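Local coordinates for protein TCR alpha chain (Gallus gallus, PDB 6LIR) that pairs with a beta chain to form the chicken alpha-beta T-cell receptor, which probably recognises antigen presented by MHC molecules, at residues Y33-P37 and G80-V84. Numbering follows the deposited sequence.
Sequences YRQLP and GDAAV
Arg34 reaches Asp81 by setting CG between its own backbone N and carbonyl carbon (chi1 80°) and then running extended to NE, while Asp81 holds CG beside its backbone N (chi1 -63°). Arg34 NH1 meets Asp81 OD1 at 2.8 Å in a salt bridge; the carboxylate lies at the guanidinium edge and is met on the anti side of OD1, the two planes 28° apart. OD2 takes the backbone N-H of Arg78, which helps fix the carboxylate. Tyr85 OH hydrogen bonds to Asp81 O, four residues earlier, forming the tyrosine corner of immunoglobulin-type Greek-key sandwiches, and Arg34 NH1 shares that hydroxyl. Next to this polar link, strand 29-35 pairs antiparallel with the start of strand 84-90: Gln35 N to Val84 O spans 2.8 Å, and Val84 N to Gln35 O 3.2 Å. Leu36 CD2 packs on Ala83 CB at 3.8 Å, and Ala83 CB also lies 3.3 Å from Gln35 O. Were Arg34 replaced by alanine, buried Asp81 would probably lose this charged partner, and Tyr85 OH one hydrogen bond. The ion pair and the two backbone hydrogen bonds of the Gln35-Val84 pair together tie the loop before strand 84-90 to strand 29-35, in the sheet that faces the beta chain.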
loop_
_atom_site.group_PDB
_atom_site.type_symbol
_atom_site.label_atom_id
_atom_site.label_comp_id
_atom_site.label_asym_id
_atom_site.label_seq_id
_atom_site.Cartn_x
_atom_site.Cartn_y
_atom_site.Cartn_z
ATOM N N TYR A 33 15.044 -0.705 -5.831
ATOM C CA TYR A 33 14.292 -0.810 -4.595
ATOM C C TYR A 33 12.885 -1.269 -4.936
ATOM O O TYR A 33 12.430 -1.154 -6.078
ATOM C CB TYR A 33 14.228 0.535 -3.848
ATOM C CG TYR A 33 15.553 1.055 -3.334
ATOM C CD1 TYR A 33 16.478 1.638 -4.193
ATOM C CD2 TYR A 33 15.866 0.984 -1.983
ATOM C CE1 TYR A 33 17.689 2.119 -3.721
ATOM C CE2 TYR A 33 17.072 1.461 -1.500
ATOM C CZ TYR A 33 17.979 2.029 -2.372
ATOM O OH TYR A 33 19.178 2.502 -1.887
ATOM N N ARG A 34 12.190 -1.794 -3.933
ATOM C CA ARG A 34 10.787 -2.123 -4.099
ATOM C C ARG A 34 10.030 -1.681 -2.859
ATOM O O ARG A 34 10.524 -1.799 -1.732
ATOM C CB ARG A 34 10.577 -3.618 -4.395
ATOM C CG ARG A 34 10.625 -4.556 -3.212
ATOM C CD ARG A 34 10.181 -5.940 -3.655
ATOM N NE ARG A 34 10.457 -6.960 -2.651
ATOM C CZ ARG A 34 10.209 -8.255 -2.821
ATOM N NH1 ARG A 34 9.682 -8.690 -3.963
ATOM N NH2 ARG A 34 10.494 -9.115 -1.855
ATOM N N GLN A 35 8.851 -1.129 -3.082
ATOM C CA GLN A 35 8.014 -0.601 -2.014
ATOM C C GLN A 35 6.753 -1.453 -1.952
ATOM O O GLN A 35 5.875 -1.349 -2.816
ATOM C CB GLN A 35 7.674 0.869 -2.223
ATOM C CG GLN A 35 6.726 1.386 -1.154
ATOM C CD GLN A 35 5.990 2.644 -1.559
ATOM O OE1 GLN A 35 4.927 2.944 -1.019
ATOM N NE2 GLN A 35 6.557 3.396 -2.498
ATOM N N LEU A 36 6.698 -2.318 -0.966
ATOM C CA LEU A 36 5.546 -3.152 -0.684
ATOM C C LEU A 36 4.454 -2.328 0.000
ATOM O O LEU A 36 4.748 -1.329 0.665
ATOM C CB LEU A 36 5.956 -4.315 0.211
ATOM C CG LEU A 36 6.914 -5.346 -0.388
ATOM C CD1 LEU A 36 7.604 -6.119 0.723
ATOM C CD2 LEU A 36 6.181 -6.306 -1.325
ATOM N N PRO A 37 3.187 -2.701 -0.184
ATOM C CA PRO A 37 2.093 -1.971 0.469
ATOM C C PRO A 37 2.290 -1.895 1.977
ATOM O O PRO A 37 2.639 -2.882 2.631
ATOM C CB PRO A 37 0.852 -2.794 0.098
ATOM C CG PRO A 37 1.216 -3.450 -1.185
ATOM C CD PRO A 37 2.686 -3.756 -1.084
ATOM N N GLY A 80 3.520 -12.249 -3.373
ATOM C CA GLY A 80 4.237 -11.371 -2.465
ATOM C C GLY A 80 5.200 -10.418 -3.145
ATOM O O GLY A 80 5.699 -9.504 -2.482
ATOM N N ASP A 81 5.469 -10.604 -4.436
ATOM C CA ASP A 81 6.374 -9.737 -5.180
ATOM C C ASP A 81 5.658 -8.567 -5.841
ATOM O O ASP A 81 6.310 -7.755 -6.509
ATOM C CB ASP A 81 7.123 -10.548 -6.241
ATOM C CG ASP A 81 8.012 -11.609 -5.633
ATOM O OD1 ASP A 81 8.755 -11.282 -4.681
ATOM O OD2 ASP A 81 7.962 -12.769 -6.091
ATOM N N ALA A 82 4.346 -8.456 -5.662
ATOM C CA ALA A 82 3.604 -7.304 -6.156
ATOM C C ALA A 82 3.999 -6.070 -5.355
ATOM O O ALA A 82 3.753 -5.998 -4.147
ATOM C CB ALA A 82 2.100 -7.556 -6.057
ATOM N N ALA A 83 4.619 -5.106 -6.022
ATOM C CA ALA A 83 5.097 -3.902 -5.357
ATOM C C ALA A 83 5.404 -2.863 -6.423
ATOM O O ALA A 83 5.282 -3.117 -7.625
ATOM C CB ALA A 83 6.337 -4.186 -4.501
ATOM N N VAL A 84 5.830 -1.694 -5.967
ATOM C CA VAL A 84 6.304 -0.640 -6.846
ATOM C C VAL A 84 7.819 -0.725 -6.841
ATOM O O VAL A 84 8.452 -0.610 -5.784
ATOM C CB VAL A 84 5.815 0.745 -6.391
ATOM C CG1 VAL A 84 6.413 1.833 -7.278
ATOM C CG2 VAL A 84 4.294 0.802 -6.419
#